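Local coordinates for chitin-binding type-4 domain-containing protein (Photorhabdus laumondii subsp. laumondii, PDB 6T5Z) that is a copper-dependent lytic polysaccharide monooxygenase of family AA10 that probably cleaves chitin chains by oxidation, at residues 11-16 / 20-25; 29-34 / 57-62; 39-44 / 96-101; 118-123 / 139-144. All blocks are in the same frame, centred on the assembly; numbering follows the deposited sequence.

Contact 1. Residues 11-16 / 20-25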
loop_
_atom_site.group_PDB
_atom_site.type_symbol
_atom_site.label_atom_id
_atom_site.label_comp_id
_atom_site.label_asym_id
_atom_site.label_seq_id
_atom_site.Cartn_x
_atom_site.Cartn_y
_atom_site.Cartn_z
ATOM N N ALA A 11 -4.272 -5.052 -4.085
ATOM C CA ALA A 11 -5.665 -5.417 -3.849
ATOM C C ALA A 11 -6.591 -4.845 -4.915
ATOM O O ALA A 11 -7.539 -5.522 -5.354
ATOM C CB ALA A 11 -6.099 -4.944 -2.459
ATOM N N PHE A 12 -6.359 -3.597 -5.328
ATOM C CA PHE A 12 -7.187 -3.002 -6.369
ATOM C C PHE A 12 -7.120 -3.818 -7.649
ATOM O O PHE A 12 -8.147 -4.078 -8.287
ATOM C CB PHE A 12 -6.758 -1.557 -6.638
ATOM C CG PHE A 12 -7.385 -0.973 -7.877
ATOM C CD1 PHE A 12 -8.748 -0.698 -7.910
ATOM C CD2 PHE A 12 -6.635 -0.752 -9.020
ATOM C CE1 PHE A 12 -9.339 -0.175 -9.042
ATOM C CE2 PHE A 12 -7.226 -0.234 -10.167
ATOM C CZ PHE A 12 -8.579 0.067 -10.165
ATOM N N LEU A 13 -5.918 -4.249 -8.032
ATOM C CA LEU A 13 -5.765 -5.014 -9.263
ATOM C C LEU A 13 -6.407 -6.391 -9.160
ATOM O O LEU A 13 -6.720 -6.995 -10.192
ATOM C CB LEU A 13 -4.281 -5.141 -9.618
ATOM C CG LEU A 13 -3.570 -3.820 -9.927
ATOM C CD1 LEU A 13 -2.118 -4.090 -10.234
ATOM C CD2 LEU A 13 -4.230 -3.090 -11.074
ATOM N N CYS A 14 -6.622 -6.894 -7.945
ATOM C CA CYS A 14 -7.384 -8.125 -7.765
ATOM C C CYS A 14 -8.862 -7.937 -8.071
ATOM O O CYS A 14 -9.545 -8.911 -8.396
ATOM C CB CYS A 14 -7.253 -8.627 -6.327
ATOM S SG CYS A 14 -5.648 -9.224 -5.796
ATOM N N SER A 15 -9.367 -6.707 -7.990
ATOM C CA SER A 15 -10.798 -6.458 -8.018
ATOM C C SER A 15 -11.327 -6.397 -9.449
ATOM O O SER A 15 -10.580 -6.262 -10.427
ATOM C CB SER A 15 -11.127 -5.151 -7.284
ATOM O OG SER A 15 -10.698 -4.033 -8.043
ATOM N N ALA A 16 -12.657 -6.474 -9.552
ATOM C CA ALA A 16 -13.308 -6.329 -10.846
ATOM C C ALA A 16 -12.981 -4.983 -11.474
ATOM O O ALA A 16 -12.650 -4.911 -12.666
ATOM C CB ALA A 16 -14.821 -6.511 -10.702
ATOM N N GLU A 20 -9.046 -7.552 -12.742
ATOM C CA GLU A 20 -8.492 -8.848 -12.359
ATOM C C GLU A 20 -7.111 -9.066 -12.966
ATOM O O GLU A 20 -6.778 -10.155 -13.442
ATOM C CB GLU A 20 -9.452 -9.984 -12.729
ATOM C CG GLU A 20 -10.804 -9.898 -12.014
ATOM C CD GLU A 20 -11.938 -9.475 -12.930
ATOM O OE1 GLU A 20 -11.656 -9.000 -14.051
ATOM O OE2 GLU A 20 -13.115 -9.620 -12.533
ATOM N N GLN A 21 -6.299 -8.007 -12.950
ATOM C CA GLN A 21 -4.918 -8.126 -13.394
ATOM C C GLN A 21 -4.097 -8.966 -12.427
ATOM O O GLN A 21 -3.086 -9.550 -12.830
ATOM C CB GLN A 21 -4.314 -6.733 -13.578
ATOM C CG GLN A 21 -5.077 -5.896 -14.600
ATOM C CD GLN A 21 -4.560 -4.478 -14.715
ATOM O OE1 GLN A 21 -3.430 -4.250 -15.149
ATOM N NE2 GLN A 21 -5.389 -3.514 -14.325
ATOM N N ASN A 22 -4.509 -9.040 -11.164
ATOM C CA ASN A 22 -4.049 -10.058 -10.234
ATOM C C ASN A 22 -5.184 -11.046 -10.058
ATOM O O ASN A 22 -6.351 -10.651 -9.956
ATOM C CB ASN A 22 -3.674 -9.497 -8.856
ATOM C CG ASN A 22 -2.385 -8.706 -8.869
ATOM O OD1 ASN A 22 -1.456 -9.017 -9.612
ATOM N ND2 ASN A 22 -2.323 -7.663 -8.029
ATOM N N MET A 23 -4.843 -12.323 -10.004
ATOM C CA MET A 23 -5.825 -13.370 -9.795
ATOM C C MET A 23 -5.443 -14.209 -8.590
ATOM O O MET A 23 -4.342 -14.100 -8.052
ATOM C CB MET A 23 -5.953 -14.253 -11.032
ATOM C CG MET A 23 -6.615 -13.548 -12.182
ATOM S SD MET A 23 -6.917 -14.731 -13.482
ATOM C CE MET A 23 -7.813 -16.008 -12.595
ATOM N N ASP A 24 -6.377 -15.074 -8.197
ATOM C CA ASP A 24 -6.211 -15.968 -7.049
ATOM C C ASP A 24 -5.953 -15.195 -5.756
ATOM O O ASP A 24 -5.105 -15.569 -4.943
ATOM C CB ASP A 24 -5.106 -16.996 -7.307
ATOM C CG ASP A 24 -5.312 -18.282 -6.521
ATOM O OD1 ASP A 24 -6.417 -18.475 -5.969
ATOM O OD2 ASP A 24 -4.367 -19.103 -6.461
ATOM N N CYS A 25 -6.747 -14.140 -5.549
ATOM C CA CYS A 25 -6.603 -13.237 -4.413
ATOM C C CYS A 25 -7.586 -13.521 -3.285
ATOM O O CYS A 25 -7.564 -12.809 -2.273
ATOM C CB CYS A 25 -6.795 -11.793 -4.875
ATOM S SG CYS A 25 -5.672 -11.228 -6.159
HETATM O O HOH W 1 -8.840 -11.437 -9.216
#
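The Cys14–Cys25 disulfide ties the short helix 10-14 to the loop that follows it. SG of Cys14 and SG of Cys25 are 2.0 Å apart. The bridge has a left-handed twist, with a C-S-S-C torsion of -72°. CB of Asn22 packs against SG of Cys14 at 3.7 Å.

Backbone bonds fold the loop onto the helix end. Asn22 N donates to Leu13 O over 3.2 Å. The bond is nearly straight at the hydrogen (175°), yet the donor stands above the carbonyl plane. Glu20 N reaches Ser15 O at 3.1 Å. A water bridges the two segments, giving one hydrogen to Cys14 O and the other to Asn22 O. Asn22 O also receives a CA-H...O contact from Cys14 CA, at 3.5 Å.

The Asn22 amide lies against Leu13, with ND2 3.6 Å from Leu13 CB. Both of its ends are engaged: ND2 donates to Arg10 O, and OD1 accepts from Lys71 N. Ser15 OG turns back to Phe12 O at 2.6 Å, on a lone pair in the carbonyl plane.

Helix 10-14 follows strand 2-6. Its Ala11 packs on Val28 and Leu35, just ahead of strand 36-38, and Asn22 rests on Trp70, just ahead of strand 73-76.

Contact 2. Residues 29-34 / 57-62. With CU (copper (II) ion), chain E.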
loop_
_atom_site.group_PDB
_atom_site.type_symbol
_atom_site.label_atom_id
_atom_site.label_comp_id
_atom_site.label_asym_id
_atom_site.label_seq_id
_atom_site.Cartn_x
_atom_site.Cartn_y
_atom_site.Cartn_z
ATOM N N LYS A 29 -10.448 -9.679 -3.677
ATOM C CA LYS A 29 -11.071 -9.282 -4.934
ATOM C C LYS A 29 -12.348 -8.485 -4.712
ATOM O O LYS A 29 -12.627 -7.527 -5.442
ATOM C CB LYS A 29 -11.373 -10.528 -5.764
ATOM C CG LYS A 29 -12.195 -10.227 -6.982
ATOM C CD LYS A 29 -12.351 -11.454 -7.849
ATOM C CE LYS A 29 -13.292 -11.190 -9.001
ATOM N NZ LYS A 29 -13.483 -12.433 -9.814
ATOM N N TYR A 30 -13.128 -8.848 -3.690
ATOM C CA TYR A 30 -14.459 -8.291 -3.517
ATOM C C TYR A 30 -14.521 -7.182 -2.476
ATOM O O TYR A 30 -15.570 -6.549 -2.330
ATOM C CB TYR A 30 -15.434 -9.408 -3.151
ATOM C CG TYR A 30 -15.424 -10.486 -4.204
ATOM C CD1 TYR A 30 -16.005 -10.269 -5.435
ATOM C CD2 TYR A 30 -14.772 -11.697 -3.992
ATOM C CE1 TYR A 30 -15.974 -11.240 -6.422
ATOM C CE2 TYR A 30 -14.730 -12.674 -4.975
ATOM C CZ TYR A 30 -15.344 -12.433 -6.186
ATOM O OH TYR A 30 -15.321 -13.380 -7.194
ATOM N N GLU A 31 -13.433 -6.917 -1.763
ATOM C CA GLU A 31 -13.393 -5.798 -0.814
ATOM C C GLU A 31 -11.965 -5.297 -0.635
ATOM O O GLU A 31 -11.390 -5.347 0.463
ATOM C CB GLU A 31 -14.023 -6.202 0.507
ATOM C CG GLU A 31 -13.618 -7.541 0.976
ATOM C CD GLU A 31 -14.434 -7.951 2.159
ATOM O OE1 GLU A 31 -15.664 -7.738 2.109
ATOM O OE2 GLU A 31 -13.849 -8.446 3.148
ATOM N N PRO A 32 -11.382 -4.742 -1.700
ATOM C CA PRO A 32 -10.043 -4.144 -1.593
ATOM C C PRO A 32 -9.997 -2.958 -0.657
ATOM O O PRO A 32 -8.895 -2.542 -0.283
ATOM C CB PRO A 32 -9.742 -3.722 -3.034
ATOM C CG PRO A 32 -11.141 -3.477 -3.628
ATOM C CD PRO A 32 -12.023 -4.481 -3.005
ATOM N N GLN A 33 -11.152 -2.407 -0.280
ATOM C CA GLN A 33 -11.273 -1.262 0.621
ATOM C C GLN A 33 -11.149 -1.633 2.089
ATOM O O GLN A 33 -11.179 -0.728 2.946
ATOM C CB GLN A 33 -12.626 -0.555 0.410
ATOM C CG GLN A 33 -13.896 -1.315 0.926
ATOM C CD GLN A 33 -14.518 -2.246 -0.142
ATOM O OE1 GLN A 33 -13.843 -2.649 -1.085
ATOM N NE2 GLN A 33 -15.811 -2.564 0.004
ATOM N N SER A 34 -10.966 -2.918 2.407
ATOM C CA SER A 34 -11.237 -3.411 3.754
ATOM C C SER A 34 -9.994 -3.907 4.482
ATOM O O SER A 34 -10.106 -4.662 5.456
ATOM C CB SER A 34 -12.290 -4.514 3.689
ATOM O OG SER A 34 -13.528 -3.992 3.233
ATOM N N GLY A 57 -6.666 -12.901 8.100
ATOM C CA GLY A 57 -6.416 -14.233 7.565
ATOM C C GLY A 57 -6.972 -14.455 6.169
ATOM O O GLY A 57 -6.298 -15.030 5.305
ATOM N N HIS A 58 -8.209 -14.010 5.921
ATOM C CA HIS A 58 -8.797 -14.333 4.627
ATOM C C HIS A 58 -8.324 -13.406 3.510
ATOM O O HIS A 58 -8.753 -13.572 2.364
ATOM C CB HIS A 58 -10.335 -14.383 4.710
ATOM C CG HIS A 58 -10.999 -13.118 5.175
ATOM N ND1 HIS A 58 -12.277 -13.110 5.693
ATOM C CD2 HIS A 58 -10.594 -11.826 5.165
ATOM C CE1 HIS A 58 -12.625 -11.872 5.996
ATOM N NE2 HIS A 58 -11.621 -11.072 5.684
ATOM N N PHE A 59 -7.417 -12.475 3.809
ATOM C CA PHE A 59 -6.694 -11.716 2.800
ATOM C C PHE A 59 -5.259 -12.211 2.622
ATOM O O PHE A 59 -4.466 -11.552 1.945
ATOM C CB PHE A 59 -6.687 -10.224 3.154
ATOM C CG PHE A 59 -8.064 -9.595 3.264
ATOM C CD1 PHE A 59 -9.117 -9.989 2.457
ATOM C CD2 PHE A 59 -8.286 -8.587 4.192
ATOM C CE1 PHE A 59 -10.358 -9.384 2.563
ATOM C CE2 PHE A 59 -9.537 -7.967 4.301
ATOM C CZ PHE A 59 -10.570 -8.371 3.496
ATOM N N GLY A 60 -4.924 -13.369 3.195
ATOM C CA GLY A 60 -3.568 -13.894 3.216
ATOM C C GLY A 60 -2.966 -14.214 1.859
ATOM O O GLY A 60 -1.738 -14.307 1.752
ATOM N N ALA A 61 -3.790 -14.374 0.816
ATOM C CA ALA A 61 -3.217 -14.554 -0.520
ATOM C C ALA A 61 -2.263 -13.421 -0.877
ATOM O O ALA A 61 -1.289 -13.634 -1.603
ATOM C CB ALA A 61 -4.321 -14.661 -1.571
ATOM N N LEU A 62 -2.518 -12.216 -0.369
ATOM C CA LEU A 62 -1.662 -11.084 -0.690
ATOM C C LEU A 62 -0.266 -11.209 -0.093
ATOM O O LEU A 62 0.632 -10.469 -0.502
ATOM C CB LEU A 62 -2.292 -9.776 -0.200
ATOM C CG LEU A 62 -3.643 -9.419 -0.817
ATOM C CD1 LEU A 62 -4.134 -8.079 -0.280
ATOM C CD2 LEU A 62 -3.542 -9.390 -2.336
HETATM CU CU CU E . -13.210 -15.002 5.962
#
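Phe59 meets Glu31 and Ser34 along the edge of its ring, and van der Waals packing makes most of this contact. Glu31 crosses the phenyl side chain at about a right angle. Its OE2 sits near the ring plane, 3.3 Å from Phe59 CZ. Ser34 O lies at the same rim, 3.5 Å from Phe59 CE2. Two oxygens therefore face the C-H edge, where an aromatic ring is slightly positive. The carboxylate is not coplanar with the ring; the planes are 67° apart. The Glu31 chain begins with CG between the backbone N and the carbonyl carbon (chi1 44°) and then runs extended, which carries the acid to the ring.

Within residues 57-62, His58 covers one face of Phe59: its CD2 lies 3.5 Å above the ring plane, over the centre.

Metal binding is through His58, whose ND1 holds a copper ion at 2.1 Å. This ion is distinct from the copper held by His1 and His90, the pair that forms the histidine brace in this family. Glu31 OE2 is 4.3 Å from His58 NE2, too far for direct pairing, but its charge may stabilise the metal-bound imidazole.

Backbone bonding shapes the first partner. Residues 31-34 form a type I turn, closed by Ser34 N to Glu31 O at 3.1 Å. The Ser34 side chain also touches His1.

Both segments belong to loops on either side of strand 36-38. Pro32 packs on Tyr3 of strand 2-6 and on Ala11 of helix 10-14, while Leu62 touches Cys14 of that helix.

Contact 3. Residues 39-44 / 96-101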
loop_
_atom_site.group_PDB
_atom_site.type_symbol
_atom_site.label_atom_id
_atom_site.label_comp_id
_atom_site.label_asym_id
_atom_site.label_seq_id
_atom_site.Cartn_x
_atom_site.Cartn_y
_atom_site.Cartn_z
ATOM N N LYS A 39 -3.097 0.918 13.694
ATOM C CA LYS A 39 -2.225 1.948 13.144
ATOM C C LYS A 39 -0.812 1.795 13.707
ATOM O O LYS A 39 -0.536 0.941 14.555
ATOM C CB LYS A 39 -2.779 3.344 13.448
ATOM C CG LYS A 39 -2.820 3.689 14.945
ATOM C CD LYS A 39 -3.325 5.100 15.227
ATOM C CE LYS A 39 -4.804 5.252 14.902
ATOM N NZ LYS A 39 -5.338 6.549 15.449
ATOM N N GLY A 40 0.099 2.634 13.230
ATOM C CA GLY A 40 1.398 2.767 13.856
ATOM C C GLY A 40 2.522 1.942 13.261
ATOM O O GLY A 40 3.561 1.790 13.911
ATOM N N PHE A 41 2.343 1.382 12.069
ATOM C CA PHE A 41 3.456 0.756 11.379
ATOM C C PHE A 41 4.630 1.736 11.244
ATOM O O PHE A 41 4.418 2.890 10.896
ATOM C CB PHE A 41 2.995 0.272 9.998
ATOM C CG PHE A 41 4.042 -0.474 9.248
ATOM C CD1 PHE A 41 4.157 -1.852 9.375
ATOM C CD2 PHE A 41 4.923 0.200 8.418
ATOM C CE1 PHE A 41 5.135 -2.539 8.682
ATOM C CE2 PHE A 41 5.897 -0.480 7.729
ATOM C CZ PHE A 41 6.002 -1.856 7.857
ATOM N N PRO A 42 5.872 1.280 11.488
ATOM C CA PRO A 42 6.311 -0.082 11.832
ATOM C C PRO A 42 6.422 -0.402 13.327
ATOM O O PRO A 42 6.728 -1.547 13.673
ATOM C CB PRO A 42 7.698 -0.151 11.194
ATOM C CG PRO A 42 8.216 1.246 11.370
ATOM C CD PRO A 42 7.011 2.130 11.098
ATOM N N GLN A 43 6.214 0.589 14.198
ATOM C CA GLN A 43 6.320 0.329 15.636
ATOM C C GLN A 43 5.201 -0.587 16.116
ATOM O O GLN A 43 5.372 -1.306 17.106
ATOM C CB GLN A 43 6.309 1.647 16.416
ATOM C CG GLN A 43 7.531 2.535 16.189
ATOM C CD GLN A 43 7.534 3.272 14.852
ATOM O OE1 GLN A 43 6.477 3.672 14.333
ATOM N NE2 GLN A 43 8.734 3.461 14.285
ATOM N N ALA A 44 4.061 -0.569 15.436
ATOM C CA ALA A 44 2.969 -1.503 15.690
ATOM C C ALA A 44 2.382 -1.899 14.338
ATOM O O ALA A 44 3.031 -1.776 13.292
ATOM C CB ALA A 44 1.916 -0.899 16.632
ATOM N N GLU A 96 0.510 8.225 4.407
ATOM C CA GLU A 96 1.958 8.091 4.374
ATOM C C GLU A 96 2.347 6.876 3.548
ATOM O O GLU A 96 1.540 5.964 3.324
ATOM C CB GLU A 96 2.547 7.993 5.785
ATOM C CG GLU A 96 2.171 6.733 6.507
ATOM C CD GLU A 96 2.857 6.602 7.872
ATOM O OE1 GLU A 96 3.603 7.516 8.278
ATOM O OE2 GLU A 96 2.629 5.571 8.529
ATOM N N TYR A 97 3.601 6.878 3.089
ATOM C CA TYR A 97 4.071 5.904 2.106
ATOM C C TYR A 97 5.470 5.436 2.472
ATOM O O TYR A 97 6.348 6.260 2.753
ATOM C CB TYR A 97 4.039 6.510 0.689
ATOM C CG TYR A 97 2.631 6.905 0.331
ATOM C CD1 TYR A 97 2.134 8.165 0.650
ATOM C CD2 TYR A 97 1.780 5.995 -0.297
ATOM C CE1 TYR A 97 0.813 8.514 0.359
ATOM C CE2 TYR A 97 0.481 6.332 -0.593
ATOM C CZ TYR A 97 -0.003 7.580 -0.258
ATOM O OH TYR A 97 -1.305 7.900 -0.574
ATOM N N PHE A 98 5.650 4.116 2.496
ATOM C CA PHE A 98 6.923 3.447 2.696
ATOM C C PHE A 98 7.322 2.751 1.398
ATOM O O PHE A 98 6.472 2.401 0.581
ATOM C CB PHE A 98 6.820 2.409 3.820
ATOM C CG PHE A 98 6.484 2.987 5.169
ATOM C CD1 PHE A 98 7.488 3.214 6.098
ATOM C CD2 PHE A 98 5.159 3.269 5.527
ATOM C CE1 PHE A 98 7.196 3.736 7.361
ATOM C CE2 PHE A 98 4.862 3.790 6.782
ATOM C CZ PHE A 98 5.885 4.020 7.703
ATOM N N ILE A 99 8.615 2.510 1.213
ATOM C CA ILE A 99 9.045 1.726 0.062
ATOM C C ILE A 99 10.056 0.684 0.515
ATOM O O ILE A 99 10.743 0.852 1.526
ATOM C CB ILE A 99 9.599 2.620 -1.072
ATOM C CG1 ILE A 99 9.712 1.827 -2.385
ATOM C CG2 ILE A 99 10.932 3.267 -0.677
ATOM C CD1 ILE A 99 9.922 2.713 -3.589
ATOM N N THR A 100 10.107 -0.426 -0.225
ATOM C CA THR A 100 11.090 -1.461 0.056
ATOM C C THR A 100 12.499 -0.888 -0.034
ATOM O O THR A 100 12.762 0.062 -0.780
ATOM C CB THR A 100 10.939 -2.629 -0.931
ATOM O OG1 THR A 100 10.654 -2.126 -2.248
ATOM C CG2 THR A 100 9.804 -3.545 -0.492
ATOM N N LYS A 101 13.404 -1.463 0.755
ATOM C CA LYS A 101 14.801 -1.056 0.740
ATOM C C LYS A 101 15.451 -1.384 -0.596
ATOM O O LYS A 101 15.063 -2.334 -1.285
ATOM C CB LYS A 101 15.586 -1.771 1.840
ATOM C CG LYS A 101 15.346 -1.282 3.244
ATOM C CD LYS A 101 16.087 -2.168 4.248
ATOM C CE LYS A 101 15.934 -1.640 5.665
ATOM N NZ LYS A 101 16.249 -2.666 6.697
#
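Phe41 drives the edge of its ring into the face of Phe98. The pair is T-shaped, with centroids 5.2 Å apart and planes at 85°. The touching atom is Phe41 CD2, which stands 3.9 Å above the Phe98 plane, displaced toward the rim. With its CG swung opposite the backbone N (chi1 -176°), the Phe41 side chain runs past Phe98 in the reverse sense.

Pro42 extends the apolar patch. Its CD is 4.0 Å from Phe98 CZ. The Phe41–Pro42 peptide is cis, and this folds the proline back on its predecessor: Pro42 CB lies over the centre of the Phe41 ring, 3.8 Å above the plane. One phenyl ring thus offers a face to the proline and an edge to Phe98. Phe41 O also packs on Phe98 CZ at 3.7 Å.

The loop is braced on itself by Ala44 N to Gly40 O at 2.9 Å. Arg112 holds it from outside, donating to Pro42 O and Ala44 O.

Phe98 projects from strand 92-99, whose neighbours are strands 121-126 and 148-156. Phe41 also rests on Leu151 of strand 148-156 and Tyr164 of strand 161-172, so the loop after strand 36-38 covers three successive strands of the sheet.

Contact 4. Residues 118-123 / 139-144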
loop_
_atom_site.group_PDB
_atom_site.type_symbol
_atom_site.label_atom_id
_atom_site.label_comp_id
_atom_site.label_asym_id
_atom_site.label_seq_id
_atom_site.Cartn_x
_atom_site.Cartn_y
_atom_site.Cartn_z
ATOM N N THR A 118 11.335 4.509 7.788
ATOM C CA THR A 118 10.521 5.706 7.850
ATOM C C THR A 118 9.888 5.946 6.489
ATOM O O THR A 118 10.388 5.453 5.470
ATOM C CB THR A 118 11.354 6.928 8.258
ATOM O OG1 THR A 118 12.416 7.103 7.317
ATOM C CG2 THR A 118 11.916 6.753 9.663
ATOM N N PRO A 119 8.766 6.663 6.440
ATOM C CA PRO A 119 8.101 6.903 5.159
ATOM C C PRO A 119 8.897 7.858 4.288
ATOM O O PRO A 119 9.585 8.751 4.787
ATOM C CB PRO A 119 6.768 7.536 5.575
ATOM C CG PRO A 119 7.082 8.225 6.858
ATOM C CD PRO A 119 8.014 7.262 7.562
ATOM N N PHE A 120 8.768 7.689 2.965
ATOM C CA PHE A 120 9.339 8.685 2.066
ATOM C C PHE A 120 8.359 9.800 1.735
ATOM O O PHE A 120 8.742 10.760 1.061
ATOM C CB PHE A 120 9.828 8.042 0.759
ATOM C CG PHE A 120 8.725 7.490 -0.111
ATOM C CD1 PHE A 120 8.094 8.283 -1.066
ATOM C CD2 PHE A 120 8.335 6.170 0.021
ATOM C CE1 PHE A 120 7.093 7.758 -1.879
ATOM C CE2 PHE A 120 7.340 5.628 -0.789
ATOM C CZ PHE A 120 6.706 6.429 -1.725
ATOM N N CYS A 121 7.111 9.695 2.182
ATOM C CA CYS A 121 6.119 10.713 1.880
ATOM C C CYS A 121 5.082 10.701 2.996
ATOM O O CYS A 121 4.657 9.632 3.437
ATOM C CB CYS A 121 5.476 10.460 0.505
ATOM S SG CYS A 121 4.271 11.707 -0.006
ATOM N N PHE A 122 4.695 11.889 3.463
ATOM C CA PHE A 122 3.807 11.998 4.618
ATOM C C PHE A 122 2.974 13.259 4.477
ATOM O O PHE A 122 3.530 14.355 4.358
ATOM C CB PHE A 122 4.615 12.042 5.925
ATOM C CG PHE A 122 3.770 12.056 7.169
ATOM C CD1 PHE A 122 3.312 13.255 7.702
ATOM C CD2 PHE A 122 3.480 10.875 7.845
ATOM C CE1 PHE A 122 2.526 13.266 8.858
ATOM C CE2 PHE A 122 2.708 10.890 8.996
ATOM C CZ PHE A 122 2.239 12.084 9.507
ATOM N N GLU A 123 1.653 13.110 4.519
ATOM C CA GLU A 123 0.739 14.244 4.460
ATOM C C GLU A 123 -0.161 14.222 5.688
ATOM O O GLU A 123 -0.942 13.284 5.878
ATOM C CB GLU A 123 -0.080 14.226 3.171
ATOM C CG GLU A 123 -0.976 15.448 3.028
ATOM C CD GLU A 123 -1.616 15.569 1.652
ATOM O OE1 GLU A 123 -1.114 14.943 0.680
ATOM O OE2 GLU A 123 -2.624 16.303 1.547
ATOM N N THR A 139 7.474 12.263 -3.721
ATOM C CA THR A 139 8.693 12.110 -4.502
ATOM C C THR A 139 9.399 10.856 -4.019
ATOM O O THR A 139 9.586 10.680 -2.814
ATOM C CB THR A 139 9.620 13.323 -4.367
ATOM O OG1 THR A 139 8.905 14.512 -4.718
ATOM C CG2 THR A 139 10.817 13.178 -5.316
ATOM N N LEU A 140 9.774 9.985 -4.955
ATOM C CA LEU A 140 10.490 8.764 -4.606
ATOM C C LEU A 140 11.910 9.085 -4.138
ATOM O O LEU A 140 12.480 10.108 -4.526
ATOM C CB LEU A 140 10.546 7.820 -5.806
ATOM C CG LEU A 140 9.211 7.180 -6.179
ATOM C CD1 LEU A 140 9.278 6.567 -7.579
ATOM C CD2 LEU A 140 8.896 6.103 -5.153
ATOM N N PRO A 141 12.497 8.234 -3.293
ATOM C CA PRO A 141 13.885 8.456 -2.883
ATOM C C PRO A 141 14.814 8.295 -4.069
ATOM O O PRO A 141 14.474 7.664 -5.072
ATOM C CB PRO A 141 14.135 7.368 -1.832
ATOM C CG PRO A 141 12.795 6.865 -1.443
ATOM C CD PRO A 141 11.925 7.039 -2.647
ATOM N N GLU A 142 16.004 8.872 -3.946
ATOM C CA GLU A 142 16.949 8.811 -5.051
ATOM C C GLU A 142 17.521 7.408 -5.200
ATOM O O GLU A 142 17.614 6.637 -4.238
ATOM C CB GLU A 142 18.078 9.821 -4.856
ATOM C CG GLU A 142 17.608 11.268 -4.831
ATOM N N GLY A 143 17.906 7.079 -6.432
ATOM C CA GLY A 143 18.593 5.832 -6.685
ATOM C C GLY A 143 17.708 4.620 -6.810
ATOM O O GLY A 143 18.208 3.493 -6.771
ATOM N N TYR A 144 16.407 4.804 -6.960
ATOM C CA TYR A 144 15.517 3.658 -7.034
ATOM C C TYR A 144 15.279 3.228 -8.471
ATOM O O TYR A 144 15.108 4.055 -9.376
ATOM C CB TYR A 144 14.183 3.941 -6.349
ATOM C CG TYR A 144 14.203 3.482 -4.915
ATOM C CD1 TYR A 144 13.553 2.311 -4.529
ATOM C CD2 TYR A 144 14.933 4.181 -3.957
ATOM C CE1 TYR A 144 13.581 1.874 -3.212
ATOM C CE2 TYR A 144 14.971 3.751 -2.640
ATOM C CZ TYR A 144 14.298 2.602 -2.272
ATOM O OH TYR A 144 14.333 2.181 -0.968
HETATM O O HOH W 2 7.831 12.612 -0.914
#
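Phe120 carries its side of the contact alone, and its one ring meets three consecutive residues, Thr139, Leu140 and Pro141. CD1 of Phe120 comes within 3.3 Å of Thr139 O, which approaches the ring obliquely. Farther out, CZ of Phe120 lies 4.1 Å from CD2 of Leu140. The two side chains run side by side and point the same way. Pro141 comes in across the base of the phenylalanine, at about a right angle, with its CG 3.9 Å from Phe120 CB. CG of Phe120 is lodged between its own N and carbonyl carbon (chi1 67°), and this directs the ring at residues 139-141.

A water adds a hydrogen-bonded link beside the ring. It donates to Phe120 O at 2.9 Å and accepts from Thr139 N, also at 2.9 Å. Both backbone groups gain a partner without meeting directly.

Phe120 and Cys121 form a classic beta bulge opposite Tyr97 of strand 92-99. Cys121 continues into strand 121-126 and is joined by a disulfide to Cys138, the residue before Thr139. The covalent bridge and the phenylalanine contact are thus close neighbours. Strand 121-126 belongs to the mixed sheet and strand 133-139 to the three-stranded one, so both links span the two sheets of the beta-sandwich core that this family shares.

Phe120 also touches Tyr97 in the first sheet and Phe82 in the second. Leu140 packs on Ile80 of strand 79-86, next to strand 133-139, and its backbone bonds to Gly78.

How the contacts relate
Along the chain contact 1 comes first, contacts 2 and 3 interleave, and contact 4 is last. Contacts 1 and 2 adjoin, their centres 10 Å apart, and together build the loop-rich region around helix 10-14; of the two, contact 2 adjoins the His1 and His90 copper site, through Ser34. Contacts 3 and 4 form a second pair, with centres 12 Å apart. They share the mixed sheet through neighbouring strands 92-99 and 121-126, joined where Tyr97 O meets Phe120 N. Thr100 O and Tyr144 OH, 2.6 Å apart, join them again. Contact 4 lies about 26 Å from contacts 1 and 2, centre to centre. Contacts 1 and 2 thus order the loops on one side of the chain's centre, and contact 4 packs on the other, at the sandwich.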